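PDB 4FVA: 5'-tyrosyl-DNA phosphodiesterase from Caenorhabditis elegans, which belongs to the endonuclease/exonuclease/phosphatase family, shares the DNase I-like fold, and carries a magnesium ion in this structure. Local coordinates for residues Asn20-Asp25 against Leu50-Asp55; Asn124-Ser129 against Gly163-Leu168; Lys194-Thr199 against Arg214-Tyr219. All coordinates share one frame; numbering follows the deposited sequence.

Contact 1 of 3, residues Asn20-Asp25 against Leu50-Asp55. With MG (magnesium ion), chain F.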
loop_
_atom_site.group_PDB
_atom_site.type_symbol
_atom_site.label_atom_id
_atom_site.label_comp_id
_atom_site.label_asym_id
_atom_site.label_seq_id
_atom_site.Cartn_x
_atom_site.Cartn_y
_atom_site.Cartn_z
ATOM N N ASN A 20 -5.421 2.442 1.482
ATOM C CA ASN A 20 -6.548 2.615 0.580
ATOM C C ASN A 20 -7.337 3.781 1.134
ATOM O O ASN A 20 -7.904 3.678 2.229
ATOM C CB ASN A 20 -7.386 1.337 0.502
ATOM C CG ASN A 20 -8.634 1.508 -0.341
ATOM O OD1 ASN A 20 -9.225 2.588 -0.373
ATOM N ND2 ASN A 20 -9.036 0.444 -1.038
ATOM N N ILE A 21 -7.353 4.894 0.403
ATOM C CA ILE A 21 -7.926 6.123 0.956
ATOM C C ILE A 21 -9.411 6.346 0.611
ATOM O O ILE A 21 -9.986 7.409 0.894
ATOM C CB ILE A 21 -7.074 7.363 0.617
ATOM C CG1 ILE A 21 -7.038 7.627 -0.883
ATOM C CG2 ILE A 21 -5.629 7.211 1.225
ATOM C CD1 ILE A 21 -6.243 8.859 -1.261
ATOM N N ASP A 22 -10.035 5.330 0.022
ATOM C CA ASP A 22 -11.487 5.361 -0.143
ATOM C C ASP A 22 -11.916 6.608 -0.906
ATOM O O ASP A 22 -12.886 7.273 -0.529
ATOM C CB ASP A 22 -12.144 5.333 1.240
ATOM C CG ASP A 22 -13.609 4.915 1.208
ATOM O OD1 ASP A 22 -14.069 4.414 0.165
ATOM O OD2 ASP A 22 -14.294 5.085 2.247
ATOM N N GLY A 23 -11.206 6.913 -1.989
ATOM C CA GLY A 23 -11.581 8.038 -2.837
ATOM C C GLY A 23 -12.922 7.862 -3.543
ATOM O O GLY A 23 -13.530 8.841 -4.000
ATOM N N LEU A 24 -13.395 6.622 -3.644
ATOM C CA LEU A 24 -14.678 6.377 -4.313
ATOM C C LEU A 24 -15.859 6.796 -3.457
ATOM O O LEU A 24 -16.996 6.870 -3.940
ATOM C CB LEU A 24 -14.825 4.902 -4.691
ATOM C CG LEU A 24 -13.908 4.397 -5.792
ATOM C CD1 LEU A 24 -14.146 2.900 -6.008
ATOM C CD2 LEU A 24 -14.162 5.207 -7.086
ATOM N N ASP A 25 -15.598 7.048 -2.177
ATOM C CA ASP A 25 -16.653 7.518 -1.286
ATOM C C ASP A 25 -16.668 9.048 -1.289
ATOM O O ASP A 25 -15.725 9.697 -0.831
ATOM C CB ASP A 25 -16.449 6.954 0.115
ATOM C CG ASP A 25 -17.468 7.469 1.116
ATOM O OD1 ASP A 25 -18.428 8.164 0.706
ATOM O OD2 ASP A 25 -17.303 7.173 2.324
ATOM N N LEU A 50 -0.527 4.504 -2.134
ATOM C CA LEU A 50 -1.966 4.796 -2.024
ATOM C C LEU A 50 -2.765 3.975 -3.032
ATOM O O LEU A 50 -2.276 3.703 -4.132
ATOM C CB LEU A 50 -2.252 6.279 -2.279
ATOM C CG LEU A 50 -1.524 7.283 -1.375
ATOM C CD1 LEU A 50 -1.869 8.705 -1.811
ATOM C CD2 LEU A 50 -1.934 7.044 0.087
ATOM N N GLN A 51 -3.991 3.607 -2.656
ATOM C CA GLN A 51 -4.944 2.991 -3.569
ATOM C C GLN A 51 -6.291 3.719 -3.497
ATOM O O GLN A 51 -6.586 4.404 -2.508
ATOM C CB GLN A 51 -5.122 1.497 -3.255
ATOM C CG GLN A 51 -3.831 0.712 -3.118
ATOM C CD GLN A 51 -3.241 0.757 -1.719
ATOM O OE1 GLN A 51 -3.977 0.792 -0.724
ATOM N NE2 GLN A 51 -1.894 0.751 -1.635
ATOM N N GLU A 52 -7.117 3.541 -4.527
ATOM C CA GLU A 52 -8.391 4.254 -4.640
ATOM C C GLU A 52 -8.223 5.761 -4.510
ATOM O O GLU A 52 -8.981 6.422 -3.803
ATOM C CB GLU A 52 -9.427 3.741 -3.625
ATOM C CG GLU A 52 -10.203 2.546 -4.142
ATOM C CD GLU A 52 -11.396 2.202 -3.297
ATOM O OE1 GLU A 52 -12.234 3.105 -3.020
ATOM O OE2 GLU A 52 -11.477 1.020 -2.895
ATOM N N VAL A 53 -7.227 6.295 -5.203
ATOM C CA VAL A 53 -7.052 7.733 -5.346
ATOM C C VAL A 53 -7.981 8.160 -6.480
ATOM O O VAL A 53 -8.081 7.445 -7.479
ATOM C CB VAL A 53 -5.608 8.064 -5.708
ATOM C CG1 VAL A 53 -5.400 9.573 -5.756
ATOM C CG2 VAL A 53 -4.650 7.409 -4.694
ATOM N N VAL A 54 -8.647 9.308 -6.330
ATOM C CA VAL A 54 -9.511 9.873 -7.377
ATOM C C VAL A 54 -9.098 11.296 -7.742
ATOM O O VAL A 54 -8.393 11.958 -6.981
ATOM C CB VAL A 54 -11.007 9.847 -6.963
ATOM C CG1 VAL A 54 -11.480 8.416 -6.710
ATOM C CG2 VAL A 54 -11.237 10.720 -5.716
ATOM N N ASP A 55 -9.512 11.761 -8.918
ATOM C CA ASP A 55 -9.145 13.107 -9.369
ATOM C C ASP A 55 -9.789 14.176 -8.501
ATOM O O ASP A 55 -9.186 15.207 -8.205
ATOM C CB ASP A 55 -9.543 13.313 -10.829
ATOM C CG ASP A 55 -8.728 12.464 -11.784
ATOM O OD1 ASP A 55 -7.568 12.118 -11.464
ATOM O OD2 ASP A 55 -9.272 12.100 -12.845
HETATM MG MG MG F . -13.951 2.496 -1.215
HETATM O O HOH W 1 -12.057 2.052 0.358
HETATM O O HOH W 2 -16.373 2.898 -1.918
#
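Asn20 and Gln51 pair as parallel neighbours with their CA atoms 4.5 Å apart; after Asn20 the first chain enters its loop, while the second turns a corner at Glu52, where a G1 beta bulge faces Tyr80. Ile21 N gives a hydrogen bond of 3.0 Å to Gln51 O. Gly23 N gives one of 2.9 Å to Glu52 O. The loop thus follows the second chain beyond the Asn20-Gln51 pair.

Each segment supplies one carboxylate oxygen to the magnesium ion. Asp22 OD1 binds it at 2.4 Å and Glu52 OE1 at 2.6 Å. The two carboxylates lie side by side and point the same way, with their planes turned 80° apart. Two waters and O7 of a malonate ion are also ligands. Lys205 NZ also hydrogen-bonds to Asp22 OD1.

Asn20 forms the second shell. Its CG is trans to the backbone N (chi1 175°), which carries the amide over the Glu52 side chain. OD1 accepts from Asp22 N at 2.9 Å, closing an Asx turn, and probably accepts from water 1, a ligand of the ion. ND2 points at Glu52 OE2, but the place of that oxygen is less sure, so this bond is doubtful. Asp165 is another partner of ND2.

Apolar groups close the rest of the contact. Ile21, which also packs on helix 29-43, meets Leu50 CD2 with CG2 and Val53 CG2 with CD1. The two methyls of Val54 straddle Gly23 O, with CG1 and CG2 each 3.4 Å from it. Leu24 crosses Glu52 at about a right angle and covers OE1.

The chemistry implies a metal site shared between a loop and a strand corner. The ion joins Asp22 to Glu52, while Asn20 holds the turn that presents Asp22 and probably helps to place a metal-bound water.

Contact 2 of 3, residues Asn124-Ser129 against Gly163-Leu168. With MLI (malonate ion), chain G.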
loop_
_atom_site.group_PDB
_atom_site.type_symbol
_atom_site.label_atom_id
_atom_site.label_comp_id
_atom_site.label_asym_id
_atom_site.label_seq_id
_atom_site.Cartn_x
_atom_site.Cartn_y
_atom_site.Cartn_z
ATOM N N ASN A 124 3.141 -1.630 -6.113
ATOM C CA ASN A 124 1.903 -1.231 -5.460
ATOM C C ASN A 124 0.714 -1.685 -6.295
ATOM O O ASN A 124 0.668 -1.443 -7.517
ATOM C CB ASN A 124 1.895 0.301 -5.295
ATOM C CG ASN A 124 0.660 0.824 -4.575
ATOM O OD1 ASN A 124 -0.003 0.094 -3.840
ATOM N ND2 ASN A 124 0.342 2.110 -4.792
ATOM N N THR A 125 -0.256 -2.326 -5.647
ATOM C CA THR A 125 -1.416 -2.816 -6.368
ATOM C C THR A 125 -2.673 -2.730 -5.534
ATOM O O THR A 125 -2.621 -2.588 -4.320
ATOM C CB THR A 125 -1.236 -4.271 -6.871
ATOM O OG1 THR A 125 -2.277 -4.589 -7.806
ATOM C CG2 THR A 125 -1.292 -5.254 -5.691
ATOM N N HIS A 126 -3.804 -2.797 -6.217
ATOM C CA HIS A 126 -5.104 -2.883 -5.580
ATOM C C HIS A 126 -5.800 -4.066 -6.244
ATOM O O HIS A 126 -6.389 -3.902 -7.310
ATOM C CB HIS A 126 -5.887 -1.595 -5.844
ATOM C CG HIS A 126 -7.239 -1.553 -5.197
ATOM N ND1 HIS A 126 -8.150 -0.553 -5.451
ATOM C CD2 HIS A 126 -7.838 -2.402 -4.322
ATOM C CE1 HIS A 126 -9.256 -0.778 -4.754
ATOM N NE2 HIS A 126 -9.090 -1.889 -4.060
ATOM N N LEU A 127 -5.727 -5.254 -5.639
ATOM C CA LEU A 127 -6.221 -6.457 -6.323
ATOM C C LEU A 127 -7.749 -6.505 -6.430
ATOM O O LEU A 127 -8.455 -5.859 -5.648
ATOM C CB LEU A 127 -5.685 -7.727 -5.654
ATOM C CG LEU A 127 -4.154 -7.835 -5.632
ATOM C CD1 LEU A 127 -3.709 -9.221 -5.133
ATOM C CD2 LEU A 127 -3.573 -7.508 -7.009
ATOM N N GLU A 128 -8.256 -7.274 -7.398
ATOM C CA GLU A 128 -9.691 -7.321 -7.670
ATOM C C GLU A 128 -10.523 -7.431 -6.391
ATOM O O GLU A 128 -10.187 -8.170 -5.461
ATOM C CB GLU A 128 -10.028 -8.467 -8.638
ATOM C CG GLU A 128 -11.186 -8.170 -9.604
ATOM C CD GLU A 128 -10.781 -7.290 -10.783
ATOM O OE1 GLU A 128 -9.594 -6.885 -10.878
ATOM O OE2 GLU A 128 -11.649 -7.010 -11.637
ATOM N N SER A 129 -11.604 -6.660 -6.344
ATOM C CA SER A 129 -12.435 -6.520 -5.145
ATOM C C SER A 129 -13.579 -7.553 -5.095
ATOM O O SER A 129 -14.047 -8.029 -6.142
ATOM C CB SER A 129 -13.012 -5.100 -5.091
ATOM O OG SER A 129 -12.002 -4.104 -5.252
ATOM N N GLY A 163 3.085 -4.735 -2.146
ATOM C CA GLY A 163 1.853 -4.749 -1.378
ATOM C C GLY A 163 0.806 -3.752 -1.851
ATOM O O GLY A 163 0.777 -3.349 -3.024
ATOM N N GLY A 164 -0.052 -3.356 -0.919
ATOM C CA GLY A 164 -1.160 -2.472 -1.195
ATOM C C GLY A 164 -2.411 -3.066 -0.597
ATOM O O GLY A 164 -2.366 -3.803 0.401
ATOM N N ASP A 165 -3.541 -2.766 -1.222
ATOM C CA ASP A 165 -4.797 -3.374 -0.831
ATOM C C ASP A 165 -4.950 -4.640 -1.640
ATOM O O ASP A 165 -5.304 -4.581 -2.814
ATOM C CB ASP A 165 -5.969 -2.434 -1.100
ATOM C CG ASP A 165 -7.304 -3.027 -0.661
ATOM O OD1 ASP A 165 -7.332 -4.215 -0.264
ATOM O OD2 ASP A 165 -8.326 -2.312 -0.729
ATOM N N LEU A 166 -4.622 -5.782 -1.041
ATOM C CA LEU A 166 -4.655 -7.049 -1.779
ATOM C C LEU A 166 -6.019 -7.765 -1.680
ATOM O O LEU A 166 -6.242 -8.781 -2.351
ATOM C CB LEU A 166 -3.514 -7.973 -1.335
ATOM C CG LEU A 166 -2.122 -7.334 -1.273
ATOM C CD1 LEU A 166 -1.043 -8.378 -0.983
ATOM C CD2 LEU A 166 -1.826 -6.608 -2.591
ATOM N N ASN A 167 -6.920 -7.248 -0.844
ATOM C CA ASN A 167 -8.272 -7.809 -0.752
ATOM C C ASN A 167 -8.301 -9.302 -0.458
ATOM O O ASN A 167 -9.231 -10.006 -0.873
ATOM C CB ASN A 167 -9.071 -7.515 -2.023
ATOM C CG ASN A 167 -9.799 -6.186 -1.950
ATOM O OD1 ASN A 167 -10.439 -5.879 -0.943
ATOM N ND2 ASN A 167 -9.680 -5.381 -3.003
ATOM N N LEU A 168 -7.289 -9.771 0.267
ATOM C CA LEU A 168 -7.086 -11.203 0.485
ATOM C C LEU A 168 -7.848 -11.756 1.678
ATOM O O LEU A 168 -8.001 -11.082 2.704
ATOM C CB LEU A 168 -5.590 -11.521 0.674
ATOM C CG LEU A 168 -4.640 -11.485 -0.535
ATOM C CD1 LEU A 168 -3.163 -11.662 -0.111
ATOM C CD2 LEU A 168 -5.033 -12.517 -1.595
HETATM C C1 MLI G . -13.155 -1.290 -3.381
HETATM C C2 MLI G . -14.155 -0.509 -2.606
HETATM C C3 MLI G . -12.179 -2.011 -2.518
HETATM O O6 MLI G . -15.251 -1.029 -2.263
HETATM O O7 MLI G . -13.915 0.693 -2.325
HETATM O O8 MLI G . -11.565 -2.994 -3.020
HETATM O O9 MLI G . -11.965 -1.629 -1.330
#
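His126 and Asp165 pair in a parallel run of the DNase I-like fold, where strands 118-126 and 159-163 are joined through helix 134-154. The second segment carries the family's Gly-Asp-X-Asn sequence as Gly164, Asp165, Leu166 and Asn167.

Backbone bonds set the register. Thr125 N donates to Gly163 O at 3.0 Å, and Leu127 N donates to Asp165 O at 2.9 Å. Between them, the bond from Asp165 N to Thr125 O is weak.

Apolar contacts lie to one side. Thr125 CG2 and Leu166 CD2 are pressed together at 3.4 Å, and the two side chains cross at about a right angle. Leu127 runs alongside Leu166, with CD1 near CB.

Polar groups gather round a malonate ion, probably from the crystallisation liquor. His126 CG lies opposite the backbone N (chi1 -178°), which sets the ring beside the Asp165 carboxylate, their planes 20° apart. The pair His126 NE2 and Asp165 OD2 is too badly angled for a hydrogen bond. NE2 donates instead to malonate O8 at 2.9 Å, while Asp165 OD2 accepts from Asn20. Ser129 OG gives O8 a short bond.

Asn167 ND2 uses both hydrogens: one goes to Leu127 O at 3.0 Å, almost in the amide plane, and the other to malonate O8, also at 3.0 Å.

Contact 3 of 3, residues Lys194-Thr199 against Arg214-Tyr219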
loop_
_atom_site.group_PDB
_atom_site.type_symbol
_atom_site.label_atom_id
_atom_site.label_comp_id
_atom_site.label_asym_id
_atom_site.label_seq_id
_atom_site.Cartn_x
_atom_site.Cartn_y
_atom_site.Cartn_z
ATOM N N LYS A 194 -3.496 -6.382 13.488
ATOM C CA LYS A 194 -3.804 -7.379 12.462
ATOM C C LYS A 194 -4.773 -6.911 11.377
ATOM O O LYS A 194 -4.467 -6.977 10.191
ATOM C CB LYS A 194 -4.328 -8.659 13.107
ATOM C CG LYS A 194 -4.621 -9.777 12.123
ATOM C CD LYS A 194 -4.914 -11.071 12.875
ATOM C CE LYS A 194 -5.097 -12.251 11.934
ATOM N NZ LYS A 194 -5.365 -13.500 12.696
ATOM N N PHE A 195 -5.954 -6.459 11.774
ATOM C CA PHE A 195 -6.990 -6.164 10.796
ATOM C C PHE A 195 -6.884 -4.741 10.259
ATOM O O PHE A 195 -6.747 -3.782 11.025
ATOM C CB PHE A 195 -8.366 -6.447 11.385
ATOM C CG PHE A 195 -8.520 -7.864 11.859
ATOM C CD1 PHE A 195 -8.747 -8.889 10.951
ATOM C CD2 PHE A 195 -8.398 -8.177 13.210
ATOM C CE1 PHE A 195 -8.877 -10.198 11.377
ATOM C CE2 PHE A 195 -8.522 -9.488 13.644
ATOM C CZ PHE A 195 -8.761 -10.501 12.722
ATOM N N THR A 196 -6.930 -4.608 8.940
ATOM C CA THR A 196 -6.726 -3.308 8.320
ATOM C C THR A 196 -8.048 -2.789 7.784
ATOM O O THR A 196 -8.172 -1.616 7.441
ATOM C CB THR A 196 -5.684 -3.386 7.182
ATOM O OG1 THR A 196 -6.197 -4.196 6.119
ATOM C CG2 THR A 196 -4.368 -3.980 7.698
ATOM N N TRP A 197 -9.037 -3.680 7.732
ATOM C CA TRP A 197 -10.381 -3.325 7.314
ATOM C C TRP A 197 -11.315 -3.954 8.326
ATOM O O TRP A 197 -11.487 -5.173 8.354
ATOM C CB TRP A 197 -10.658 -3.866 5.925
ATOM C CG TRP A 197 -11.930 -3.376 5.326
ATOM C CD1 TRP A 197 -12.157 -2.152 4.762
ATOM C CD2 TRP A 197 -13.151 -4.113 5.194
ATOM N NE1 TRP A 197 -13.452 -2.077 4.297
ATOM C CE2 TRP A 197 -14.082 -3.267 4.553
ATOM C CE3 TRP A 197 -13.549 -5.402 5.563
ATOM C CZ2 TRP A 197 -15.383 -3.672 4.268
ATOM C CZ3 TRP A 197 -14.842 -5.802 5.281
ATOM C CH2 TRP A 197 -15.744 -4.941 4.639
ATOM N N ASP A 198 -11.879 -3.117 9.184
ATOM C CA ASP A 198 -12.609 -3.581 10.354
ATOM C C ASP A 198 -13.949 -2.863 10.477
ATOM O O ASP A 198 -14.034 -1.776 11.075
ATOM C CB ASP A 198 -11.744 -3.314 11.583
ATOM C CG ASP A 198 -12.397 -3.745 12.873
ATOM O OD1 ASP A 198 -13.628 -3.973 12.888
ATOM O OD2 ASP A 198 -11.669 -3.840 13.884
ATOM N N THR A 199 -14.999 -3.459 9.916
ATOM C CA THR A 199 -16.304 -2.799 9.900
ATOM C C THR A 199 -16.981 -2.784 11.265
ATOM O O THR A 199 -18.035 -2.161 11.425
ATOM C CB THR A 199 -17.278 -3.436 8.880
ATOM O OG1 THR A 199 -17.492 -4.813 9.219
ATOM C CG2 THR A 199 -16.720 -3.345 7.470
ATOM N N ARG A 214 -7.672 -8.714 6.924
ATOM C CA ARG A 214 -6.341 -8.179 6.741
ATOM C C ARG A 214 -6.094 -8.029 5.255
ATOM O O ARG A 214 -5.276 -8.745 4.672
ATOM C CB ARG A 214 -5.300 -9.088 7.391
ATOM C CG ARG A 214 -3.908 -8.490 7.401
ATOM C CD ARG A 214 -3.017 -9.168 8.438
ATOM N NE ARG A 214 -2.542 -10.484 8.010
ATOM C CZ ARG A 214 -1.437 -10.680 7.294
ATOM N NH1 ARG A 214 -0.704 -9.639 6.898
ATOM N NH2 ARG A 214 -1.068 -11.912 6.962
ATOM N N PHE A 215 -6.804 -7.073 4.665
ATOM C CA PHE A 215 -6.797 -6.832 3.231
ATOM C C PHE A 215 -5.499 -6.171 2.789
ATOM O O PHE A 215 -5.019 -6.395 1.686
ATOM C CB PHE A 215 -7.972 -5.920 2.853
ATOM C CG PHE A 215 -9.317 -6.620 2.773
ATOM C CD1 PHE A 215 -9.403 -7.985 2.538
ATOM C CD2 PHE A 215 -10.502 -5.887 2.910
ATOM C CE1 PHE A 215 -10.648 -8.612 2.449
ATOM C CE2 PHE A 215 -11.752 -6.506 2.823
ATOM C CZ PHE A 215 -11.821 -7.869 2.593
ATOM N N ASP A 216 -4.955 -5.325 3.653
ATOM C CA ASP A 216 -3.801 -4.526 3.299
ATOM C C ASP A 216 -2.529 -5.167 3.835
ATOM O O ASP A 216 -2.416 -5.431 5.029
ATOM C CB ASP A 216 -4.000 -3.113 3.842
ATOM C CG ASP A 216 -5.329 -2.522 3.404
ATOM O OD1 ASP A 216 -5.379 -2.021 2.269
ATOM O OD2 ASP A 216 -6.328 -2.584 4.167
ATOM N N ARG A 217 -1.577 -5.435 2.949
ATOM C CA ARG A 217 -0.372 -6.152 3.354
ATOM C C ARG A 217 0.862 -5.619 2.651
ATOM O O ARG A 217 0.774 -5.019 1.577
ATOM C CB ARG A 217 -0.504 -7.652 3.063
ATOM C CG ARG A 217 -1.759 -8.299 3.661
ATOM C CD ARG A 217 -1.755 -9.812 3.482
ATOM N NE ARG A 217 -3.038 -10.406 3.885
ATOM C CZ ARG A 217 -3.254 -11.713 4.014
ATOM N NH1 ARG A 217 -2.277 -12.582 3.775
ATOM N NH2 ARG A 217 -4.447 -12.155 4.383
ATOM N N LEU A 218 2.012 -5.858 3.267
ATOM C CA LEU A 218 3.294 -5.498 2.687
ATOM C C LEU A 218 4.227 -6.693 2.784
ATOM O O LEU A 218 4.419 -7.250 3.866
ATOM C CB LEU A 218 3.901 -4.311 3.441
ATOM C CG LEU A 218 3.460 -2.952 2.899
ATOM C CD1 LEU A 218 3.881 -1.814 3.839
ATOM C CD2 LEU A 218 4.024 -2.752 1.477
ATOM N N TYR A 219 4.790 -7.082 1.647
ATOM C CA TYR A 219 5.781 -8.143 1.597
ATOM C C TYR A 219 7.106 -7.509 1.244
ATOM O O TYR A 219 7.136 -6.471 0.566
ATOM C CB TYR A 219 5.408 -9.182 0.535
ATOM C CG TYR A 219 4.112 -9.895 0.808
ATOM C CD1 TYR A 219 2.909 -9.398 0.339
ATOM C CD2 TYR A 219 4.092 -11.069 1.548
ATOM C CE1 TYR A 219 1.714 -10.050 0.600
ATOM C CE2 TYR A 219 2.910 -11.729 1.811
ATOM C CZ TYR A 219 1.724 -11.213 1.332
ATOM O OH TYR A 219 0.542 -11.867 1.585
#
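Thr196 and Asp216 belong to a side-chain contact, part hydrogen bond and part aromatic packing, beside the short antiparallel pairing of strand 197-198 with strand 212-221. Thr196 and Trp197 both face Met213, which makes a classic beta bulge. The contact is partly buried.

Thr196 OG1 donates a short hydrogen bond of 2.5 Å to Asp216 OD2. It arrives on the anti side of the carboxylate, 15° out of its plane. With chi1 at 66°, OG1 sits between its own backbone N and carbonyl carbon and faces the aspartate. His247 bonds to the same OD2.

Trp197 and Phe215 point the same way and lie side by side. Their six-membered rings are inclined by 36° and their centroids are 5.2 Å apart. Phe215 CE2 comes within 3.5 Å of Trp197 CE3. Thr199 CG2 lies over a face of the indole, and NE1 bonds to Asp246.

Arg214 passes its aliphatic part over Lys194 O, which is 3.2 Å from CD. Its guanidinium goes on to a salt bridge with Asp182.

Trp184 of helix 183-186 touches both Lys194 and Arg214. Ile250 of strand 249-255 packs on Thr196, and the loop holding Asp165 lies against Phe215 and Asp216.

Contacts 1 and 2 are buried, contact 3 partly so. Contact 1 involves strands 13-20 and 47-53 of the six-stranded sheet. Contacts 2 and 3 both reach the other sheet, where Gly164 N and Leu166 N pair with Arg217 O and Phe215 O. The sheets meet where Asn20 ND2 bonds to Asp165 OD2 and Gln51 NE2 to Asn124 OD1. Their chemistry differs. Contact 1 binds a metal through carboxylates. Contact 2 offers N-H and hydroxyl donors to the same malonate ion that reaches the magnesium. Contact 3 has no metal ligand; it has aromatic packing and a threonine-aspartate bond, though Trp197 comes within about 6 Å of a malonate ion (nearest atoms). Asp216 touches Asn20 and Asp165.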